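Local structure of enterobactin biosynthesis protein YbdZ (Escherichia coli, 5JA1) at residues 17-22 against 39-44; 24-29 against 57-62. The protein takes part in the biosynthesis of the siderophore enterobactin, supporting the catalytic function of EntF, whose amino acid adenylation requires it. All blocks are in the same frame, centred on the assembly; numbering follows the deposited sequence.

Contact 1: residues 17-22 against 39-44; sequences YILRNA and WDIVCQ
A classic beta bulge sets two residues, V42 and C43, opposite the single residue I18 and interrupts the antiparallel pairing of strands 17-20 and 40-42. The carbonyl of I18 receives two amides there: V42 N, nearly along the C=O axis at 2.8 Å from I18 O, and C43 N in a weak bond. A further weak bond runs from I18 N to C43 O. Past the bulge R20 and D40 form a hydrogen-bonded pair, in which the bond from D40 N to R20 O is straight. L19 and I41 form the non-hydrogen-bonded pair between; their side chains run side by side, L19 CD2 lying 3.9 Å from I41 CG1. At the bulge V42 points toward the partner strand, and its CG2, anti to the carbonyl carbon, packs 3.6 Å from R20 CB.

At the other end W39 lies alongside N21. CB of N21 sits over the face of the six-membered ring, 3.8 Å from its centroid, in a CH-pi contact, and the amide plane is inclined 33° to the indole. With chi1 at 56°, N21 CG stands between backbone N and carbonyl carbon, and OD1 accepts the amide of Q25. Another protein chain packs on both N21 and W39. The chemistry is thus divided: backbone bonds set the strand register, while I18, V42 and C43 pack on W54 of helix 48-58.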
ATOM      1  N   TYR B  17       7.663  -7.899 -30.146  1.00 23.22           N
ATOM      2  CA  TYR B  17       9.052  -7.958 -30.567  1.00 23.66           C
ATOM      3  C   TYR B  17       9.921  -8.441 -29.411  1.00 30.40           C
ATOM      4  O   TYR B  17       9.516  -8.435 -28.245  1.00 21.73           O
ATOM      5  CB  TYR B  17       9.558  -6.584 -31.013  1.00 32.23           C
ATOM      6  CG  TYR B  17       8.858  -5.962 -32.199  1.00 33.77           C
ATOM      7  CD1 TYR B  17       9.314  -6.184 -33.493  1.00 36.30           C
ATOM      8  CD2 TYR B  17       7.770  -5.118 -32.024  1.00 32.50           C
ATOM      9  CE1 TYR B  17       8.689  -5.603 -34.579  1.00 43.86           C
ATOM     10  CE2 TYR B  17       7.138  -4.532 -33.106  1.00 40.53           C
ATOM     11  CZ  TYR B  17       7.601  -4.778 -34.380  1.00 48.60           C
ATOM     12  OH  TYR B  17       6.973  -4.196 -35.457  1.00 55.68           O
ATOM     13  N   ILE B  18      11.140  -8.852 -29.743  1.00 23.62           N
ATOM     14  CA  ILE B  18      12.180  -9.104 -28.754  1.00 30.96           C
ATOM     15  C   ILE B  18      13.371  -8.235 -29.122  1.00 23.04           C
ATOM     16  O   ILE B  18      13.978  -8.420 -30.184  1.00 24.57           O
ATOM     17  CB  ILE B  18      12.571 -10.587 -28.678  1.00 27.58           C
ATOM     18  CG1 ILE B  18      11.343 -11.436 -28.344  1.00 24.34           C
ATOM     19  CG2 ILE B  18      13.655 -10.792 -27.631  1.00 23.53           C
ATOM     20  CD1 ILE B  18      11.655 -12.886 -28.048  1.00 40.97           C
ATOM     21  N   LEU B  19      13.691  -7.280 -28.256  1.00 21.67           N
ATOM     22  CA  LEU B  19      14.724  -6.289 -28.509  1.00 24.97           C
ATOM     23  C   LEU B  19      15.957  -6.577 -27.659  1.00 27.86           C
ATOM     24  O   LEU B  19      15.905  -7.330 -26.683  1.00 31.35           O
ATOM     25  CB  LEU B  19      14.203  -4.878 -28.221  1.00 21.93           C
ATOM     26  CG  LEU B  19      12.825  -4.530 -28.796  1.00 20.64           C
ATOM     27  CD1 LEU B  19      12.479  -3.082 -28.497  1.00 19.81           C
ATOM     28  CD2 LEU B  19      12.761  -4.803 -30.293  1.00 22.26           C
ATOM     29  N   ARG B  20      17.072  -5.960 -28.043  1.00 26.23           N
ATOM     30  CA  ARG B  20      18.343  -6.183 -27.367  1.00 31.69           C
ATOM     31  C   ARG B  20      19.171  -4.908 -27.419  1.00 31.55           C
ATOM     32  O   ARG B  20      19.287  -4.288 -28.480  1.00 41.28           O
ATOM     33  CB  ARG B  20      19.114  -7.341 -28.008  1.00 36.12           C
ATOM     34  CG  ARG B  20      20.473  -7.607 -27.387  1.00 34.28           C
ATOM     35  CD  ARG B  20      21.253  -8.631 -28.194  1.00 44.72           C
ATOM     36  NE  ARG B  20      22.523  -8.973 -27.561  1.00 52.75           N
ATOM     37  CZ  ARG B  20      23.656  -8.299 -27.740  1.00 55.71           C
ATOM     38  NH1 ARG B  20      23.681  -7.241 -28.538  1.00 59.26           N
ATOM     39  NH2 ARG B  20      24.763  -8.684 -27.122  1.00 54.57           N
ATOM     40  N   ASN B  21      19.746  -4.528 -26.281  1.00 21.77           N
ATOM     41  CA  ASN B  21      20.561  -3.329 -26.186  1.00 26.02           C
ATOM     42  C   ASN B  21      22.040  -3.690 -26.320  1.00 34.90           C
ATOM     43  O   ASN B  21      22.402  -4.829 -26.631  1.00 40.84           O
ATOM     44  CB  ASN B  21      20.264  -2.590 -24.877  1.00 29.38           C
ATOM     45  CG  ASN B  21      20.455  -3.463 -23.646  1.00 34.53           C
ATOM     46  OD1 ASN B  21      21.142  -4.484 -23.684  1.00 41.27           O
ATOM     47  ND2 ASN B  21      19.844  -3.057 -22.540  1.00 38.41           N
ATOM     48  N   ALA B  22      22.911  -2.707 -26.076  1.00 36.70           N
ATOM     49  CA  ALA B  22      24.347  -2.945 -26.193  1.00 38.33           C
ATOM     50  C   ALA B  22      24.865  -3.842 -25.077  1.00 42.59           C
ATOM     51  O   ALA B  22      25.846  -4.569 -25.274  1.00 48.82           O
ATOM     52  CB  ALA B  22      25.102  -1.615 -26.196  1.00 34.93           C
ATOM     53  N   TRP B  39      17.687   0.133 -29.037  1.00 38.98           N
ATOM     54  CA  TRP B  39      17.435  -1.300 -28.999  1.00 28.75           C
ATOM     55  C   TRP B  39      17.339  -1.837 -30.419  1.00 34.83           C
ATOM     56  O   TRP B  39      16.765  -1.189 -31.300  1.00 30.78           O
ATOM     57  CB  TRP B  39      16.148  -1.616 -28.228  1.00 20.75           C
ATOM     58  CG  TRP B  39      16.207  -1.221 -26.789  1.00 22.75           C
ATOM     59  CD1 TRP B  39      16.120   0.042 -26.282  1.00 30.36           C
ATOM     60  CD2 TRP B  39      16.364  -2.094 -25.666  1.00 25.67           C
ATOM     61  NE1 TRP B  39      16.217   0.009 -24.912  1.00 32.11           N
ATOM     62  CE2 TRP B  39      16.369  -1.292 -24.508  1.00 23.59           C
ATOM     63  CE3 TRP B  39      16.504  -3.479 -25.527  1.00 30.18           C
ATOM     64  CZ2 TRP B  39      16.504  -1.828 -23.230  1.00 25.02           C
ATOM     65  CZ3 TRP B  39      16.640  -4.008 -24.258  1.00 21.87           C
ATOM     66  CH2 TRP B  39      16.639  -3.185 -23.126  1.00 17.49           C
ATOM     67  N   ASP B  40      17.909  -3.018 -30.634  1.00 43.06           N
ATOM     68  CA  ASP B  40      17.852  -3.692 -31.922  1.00 46.11           C
ATOM     69  C   ASP B  40      16.769  -4.762 -31.901  1.00 39.92           C
ATOM     70  O   ASP B  40      16.578  -5.447 -30.894  1.00 38.00           O
ATOM     71  CB  ASP B  40      19.196  -4.335 -32.274  1.00 50.86           C
ATOM     72  CG  ASP B  40      20.293  -3.315 -32.489  1.00 56.82           C
ATOM     73  OD1 ASP B  40      19.974  -2.117 -32.641  1.00 64.66           O
ATOM     74  OD2 ASP B  40      21.476  -3.717 -32.516  1.00 54.11           O
ATOM     75  N   ILE B  41      16.066  -4.902 -33.022  1.00 35.41           N
ATOM     76  CA  ILE B  41      15.080  -5.966 -33.153  1.00 31.82           C
ATOM     77  C   ILE B  41      15.814  -7.284 -33.358  1.00 36.07           C
ATOM     78  O   ILE B  41      16.639  -7.416 -34.270  1.00 37.82           O
ATOM     79  CB  ILE B  41      14.109  -5.686 -34.308  1.00 34.70           C
ATOM     80  CG1 ILE B  41      13.412  -4.335 -34.123  1.00 36.57           C
ATOM     81  CG2 ILE B  41      13.086  -6.810 -34.428  1.00 33.23           C
ATOM     82  CD1 ILE B  41      14.091  -3.187 -34.851  1.00 40.19           C
ATOM     83  N   VAL B  42      15.525  -8.261 -32.508  1.00 36.90           N
ATOM     84  CA  VAL B  42      16.097  -9.597 -32.626  1.00 33.81           C
ATOM     85  C   VAL B  42      15.091 -10.581 -33.206  1.00 44.23           C
ATOM     86  O   VAL B  42      15.394 -11.305 -34.154  1.00 56.31           O
ATOM     87  CB  VAL B  42      16.625 -10.077 -31.256  1.00 29.59           C
ATOM     88  CG1 VAL B  42      17.148 -11.495 -31.361  1.00 36.97           C
ATOM     89  CG2 VAL B  42      17.709  -9.144 -30.757  1.00 27.75           C
ATOM     90  N   CYS B  43      13.886 -10.618 -32.647  1.00 42.81           N
ATOM     91  CA  CYS B  43      12.818 -11.480 -33.125  1.00 43.66           C
ATOM     92  C   CYS B  43      11.656 -10.634 -33.619  1.00 44.27           C
ATOM     93  O   CYS B  43      11.350  -9.584 -33.047  1.00 46.22           O
ATOM     94  CB  CYS B  43      12.327 -12.432 -32.027  1.00 48.09           C
ATOM     95  SG  CYS B  43      13.359 -13.888 -31.759  1.00 58.50           S
ATOM     96  N   GLN B  44      11.019 -11.095 -34.693  1.00 45.73           N
ATOM     97  CA  GLN B  44       9.783 -10.491 -35.150  1.00 48.62           C
ATOM     98  C   GLN B  44       8.667 -10.810 -34.156  1.00 49.75           C
ATOM     99  O   GLN B  44       8.810 -11.710 -33.325  1.00 54.90           O
ATOM    100  CB  GLN B  44       9.440 -10.996 -36.550  1.00 58.50           C
ATOM    101  CG  GLN B  44      10.517 -10.708 -37.590  1.00 66.77           C
ATOM    102  CD  GLN B  44      10.822  -9.225 -37.731  1.00 62.13           C
ATOM    103  OE1 GLN B  44       9.937  -8.379 -37.588  1.00 58.36           O
ATOM    104  NE2 GLN B  44      12.081  -8.903 -38.011  1.00 59.59           N
TER

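Contact 2: residues 24-29 against 57-62; sequences GQFSLW and AHWRTL
F26 drives the edge of its ring into the face of W59, and this edge-to-face pair carries the contact. The planes are inclined at 61°, and the centroid of the phenyl ring is 5.0 Å from that of the five-membered ring. CD2 of F26 does most of the touching, 3.4 Å from W59 CD2 at the fusion of the two indole rings, while F26 CB rests 3.6 Å from W59 CE3. The two side chains pass one another, running opposite ways. W59 reaches across because its CG is anti to the backbone N (chi1 -165°), which lays the indole along the start of the strand: its CZ2 comes within 4.0 Å of Q25 CA, and its NE1 lies 3.7 Å from G24 O. F26 and L62 lie on opposite faces of the indole, L62 CD2 toward the rim.

In the next shell, W54 and L55 of helix 48-58 pack on F26, W54 edge-to-face, and I18 and R20 of the neighbouring strand touch it too. An apolar side chain of another protein chain packs on W59. Replacing the indole of W59 with an alanine side chain would probably leave the F26 edge without its aromatic face and L62 without the surface it covers. No hydrogen bond joins the two segments, so between them the contact rests on apolar and aromatic packing.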
ATOM      1  N   GLY B  24      23.591  -6.486 -23.971  1.00 38.33           N
ATOM      2  CA  GLY B  24      23.096  -7.848 -24.090  1.00 34.98           C
ATOM      3  C   GLY B  24      21.877  -8.142 -23.248  1.00 31.30           C
ATOM      4  O   GLY B  24      21.712  -9.273 -22.780  1.00 38.29           O
ATOM      5  N   GLN B  25      21.019  -7.152 -23.034  1.00 28.03           N
ATOM      6  CA  GLN B  25      19.792  -7.339 -22.278  1.00 32.80           C
ATOM      7  C   GLN B  25      18.606  -7.391 -23.232  1.00 30.20           C
ATOM      8  O   GLN B  25      18.587  -6.713 -24.262  1.00 36.03           O
ATOM      9  CB  GLN B  25      19.601  -6.220 -21.253  1.00 18.76           C
ATOM     10  CG  GLN B  25      20.615  -6.252 -20.120  1.00 18.89           C
ATOM     11  CD  GLN B  25      20.533  -5.032 -19.227  1.00 29.91           C
ATOM     12  OE1 GLN B  25      20.160  -3.948 -19.671  1.00 33.32           O
ATOM     13  NE2 GLN B  25      20.884  -5.203 -17.957  1.00 23.40           N
ATOM     14  N   PHE B  26      17.618  -8.209 -22.882  1.00 28.60           N
ATOM     15  CA  PHE B  26      16.475  -8.467 -23.743  1.00 19.67           C
ATOM     16  C   PHE B  26      15.214  -7.850 -23.159  1.00 21.86           C
ATOM     17  O   PHE B  26      14.957  -7.947 -21.956  1.00 26.43           O
ATOM     18  CB  PHE B  26      16.275  -9.970 -23.955  1.00 20.68           C
ATOM     19  CG  PHE B  26      17.339 -10.602 -24.801  1.00 35.97           C
ATOM     20  CD1 PHE B  26      17.284 -10.513 -26.181  1.00 37.63           C
ATOM     21  CD2 PHE B  26      18.398 -11.275 -24.219  1.00 22.79           C
ATOM     22  CE1 PHE B  26      18.263 -11.088 -26.964  1.00 30.74           C
ATOM     23  CE2 PHE B  26      19.379 -11.853 -24.997  1.00 24.47           C
ATOM     24  CZ  PHE B  26      19.311 -11.759 -26.372  1.00 31.97           C
ATOM     25  N   SER B  27      14.435  -7.212 -24.026  1.00 18.53           N
ATOM     26  CA  SER B  27      13.174  -6.591 -23.661  1.00 24.00           C
ATOM     27  C   SER B  27      12.119  -6.949 -24.694  1.00 22.48           C
ATOM     28  O   SER B  27      12.378  -6.904 -25.901  1.00 22.33           O
ATOM     29  CB  SER B  27      13.309  -5.068 -23.572  1.00 25.31           C
ATOM     30  OG  SER B  27      12.038  -4.452 -23.451  1.00 19.76           O
ATOM     31  N   LEU B  28      10.936  -7.316 -24.215  1.00 18.45           N
ATOM     32  CA  LEU B  28       9.786  -7.457 -25.091  1.00 18.82           C
ATOM     33  C   LEU B  28       9.221  -6.079 -25.409  1.00 18.34           C
ATOM     34  O   LEU B  28       9.248  -5.168 -24.577  1.00 17.53           O
ATOM     35  CB  LEU B  28       8.709  -8.321 -24.438  1.00 19.10           C
ATOM     36  CG  LEU B  28       9.112  -9.721 -23.976  1.00 19.74           C
ATOM     37  CD1 LEU B  28       7.918 -10.437 -23.362  1.00 20.25           C
ATOM     38  CD2 LEU B  28       9.693 -10.524 -25.129  1.00 20.93           C
ATOM     39  N   TRP B  29       8.719  -5.923 -26.631  1.00 26.86           N
ATOM     40  CA  TRP B  29       8.060  -4.687 -27.007  1.00 26.74           C
ATOM     41  C   TRP B  29       6.769  -5.026 -27.741  1.00 25.49           C
ATOM     42  O   TRP B  29       6.791  -5.810 -28.707  1.00 20.77           O
ATOM     43  CB  TRP B  29       8.950  -3.794 -27.878  1.00 19.09           C
ATOM     44  CG  TRP B  29       8.447  -2.389 -27.928  1.00 18.76           C
ATOM     45  CD1 TRP B  29       7.831  -1.774 -28.979  1.00 24.93           C
ATOM     46  CD2 TRP B  29       8.486  -1.427 -26.866  1.00 21.28           C
ATOM     47  NE1 TRP B  29       7.498  -0.484 -28.642  1.00 25.08           N
ATOM     48  CE2 TRP B  29       7.888  -0.247 -27.349  1.00 24.80           C
ATOM     49  CE3 TRP B  29       8.975  -1.449 -25.556  1.00 21.56           C
ATOM     50  CZ2 TRP B  29       7.767   0.903 -26.571  1.00 17.71           C
ATOM     51  CZ3 TRP B  29       8.853  -0.305 -24.782  1.00 16.75           C
ATOM     52  CH2 TRP B  29       8.254   0.853 -25.293  1.00 17.19           C
ATOM     53  N   ALA B  57      15.992 -20.000 -24.220  1.00 44.63           N
ATOM     54  CA  ALA B  57      17.038 -20.691 -24.959  1.00 44.88           C
ATOM     55  C   ALA B  57      18.149 -19.776 -25.457  1.00 47.15           C
ATOM     56  O   ALA B  57      19.173 -20.281 -25.929  1.00 47.30           O
ATOM     57  CB  ALA B  57      16.437 -21.443 -26.155  1.00 36.01           C
ATOM     58  N   HIS B  58      17.983 -18.455 -25.370  1.00 44.20           N
ATOM     59  CA  HIS B  58      18.972 -17.521 -25.889  1.00 42.87           C
ATOM     60  C   HIS B  58      19.492 -16.529 -24.857  1.00 35.04           C
ATOM     61  O   HIS B  58      20.373 -15.725 -25.186  1.00 31.72           O
ATOM     62  CB  HIS B  58      18.399 -16.751 -27.088  1.00 44.25           C
ATOM     63  CG  HIS B  58      18.312 -17.565 -28.341  1.00 49.63           C
ATOM     64  ND1 HIS B  58      17.377 -18.562 -28.520  1.00 53.27           N
ATOM     65  CD2 HIS B  58      19.051 -17.536 -29.476  1.00 49.39           C
ATOM     66  CE1 HIS B  58      17.540 -19.107 -29.711  1.00 52.27           C
ATOM     67  NE2 HIS B  58      18.550 -18.504 -30.311  1.00 50.27           N
ATOM     68  N   TRP B  59      18.983 -16.555 -23.625  1.00 38.81           N
ATOM     69  CA  TRP B  59      19.450 -15.653 -22.568  1.00 26.18           C
ATOM     70  C   TRP B  59      19.585 -16.473 -21.286  1.00 41.00           C
ATOM     71  O   TRP B  59      18.650 -16.548 -20.483  1.00 25.47           O
ATOM     72  CB  TRP B  59      18.510 -14.470 -22.383  1.00 27.31           C
ATOM     73  CG  TRP B  59      19.115 -13.354 -21.587  1.00 23.07           C
ATOM     74  CD1 TRP B  59      20.433 -13.194 -21.268  1.00 23.44           C
ATOM     75  CD2 TRP B  59      18.426 -12.240 -21.006  1.00 39.83           C
ATOM     76  NE1 TRP B  59      20.606 -12.050 -20.527  1.00 29.87           N
ATOM     77  CE2 TRP B  59      19.389 -11.446 -20.352  1.00 31.92           C
ATOM     78  CE3 TRP B  59      17.086 -11.837 -20.976  1.00 20.63           C
ATOM     79  CZ2 TRP B  59      19.055 -10.273 -19.675  1.00 23.91           C
ATOM     80  CZ3 TRP B  59      16.757 -10.672 -20.304  1.00 19.39           C
ATOM     81  CH2 TRP B  59      17.737  -9.904 -19.663  1.00 19.00           C
ATOM     82  N   ARG B  60      20.757 -17.079 -21.101  1.00 43.98           N
ATOM     83  CA  ARG B  60      21.032 -17.908 -19.932  1.00 46.04           C
ATOM     84  C   ARG B  60      22.183 -17.371 -19.090  1.00 45.90           C
ATOM     85  O   ARG B  60      22.699 -18.094 -18.230  1.00 54.62           O
ATOM     86  CB  ARG B  60      21.323 -19.349 -20.363  1.00 54.08           C
ATOM     87  CG  ARG B  60      20.147 -20.036 -21.037  1.00 64.39           C
ATOM     88  CD  ARG B  60      20.525 -21.428 -21.521  1.00 77.76           C
ATOM     89  NE  ARG B  60      19.370 -22.165 -22.024  1.00 85.77           N
ATOM     90  CZ  ARG B  60      18.636 -22.995 -21.288  1.00 90.29           C
ATOM     91  NH1 ARG B  60      18.938 -23.195 -20.013  1.00 85.17           N
ATOM     92  NH2 ARG B  60      17.600 -23.624 -21.827  1.00 97.47           N
ATOM     93  N   THR B  61      22.603 -16.123 -19.316  1.00 34.01           N
ATOM     94  CA  THR B  61      23.636 -15.478 -18.514  1.00 34.31           C
ATOM     95  C   THR B  61      23.059 -14.693 -17.343  1.00 39.19           C
ATOM     96  O   THR B  61      23.682 -13.731 -16.876  1.00 47.45           O
ATOM     97  CB  THR B  61      24.487 -14.559 -19.394  1.00 40.00           C
ATOM     98  OG1 THR B  61      23.663 -13.527 -19.949  1.00 45.23           O
ATOM     99  CG2 THR B  61      25.130 -15.344 -20.526  1.00 48.39           C
ATOM    100  N   LEU B  62      21.887 -15.086 -16.849  1.00 37.01           N
ATOM    101  CA  LEU B  62      21.125 -14.299 -15.880  1.00 22.76           C
ATOM    102  C   LEU B  62      21.262 -14.836 -14.459  1.00 32.06           C
ATOM    103  O   LEU B  62      20.303 -14.796 -13.683  1.00 31.05           O
ATOM    104  CB  LEU B  62      19.659 -14.249 -16.301  1.00 24.77           C
ATOM    105  CG  LEU B  62      18.797 -13.060 -15.875  1.00 25.60           C
ATOM    106  CD1 LEU B  62      19.516 -11.749 -16.137  1.00 25.63           C
ATOM    107  CD2 LEU B  62      17.471 -13.097 -16.617  1.00 20.54           C
TER

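The two contacts illustrate how a small MbtH-like protein shares one sheet among several contacts. Their centres lie about 9 Å apart, and their segments alternate along the chain: 17-22, 24-29, 39-44, 57-62. Strand 16-20 is the middle of three antiparallel strands; contact 1 joins it to 40-42, whereas contact 2 ties 26-30 to the chain leaving helix 48-58. Both flanking strands are outermost within this chain, but L28 makes backbone hydrogen bonds to another protein chain. Probable backbone hydrogen bonds, Y17 with W29 and L19 with S27, connect the contacts directly, and W39 packs on the backbone of Q25. Helix 48-58 meets both, through W54. The other protein chain reaches residues of each contact, so both contribute to that interface.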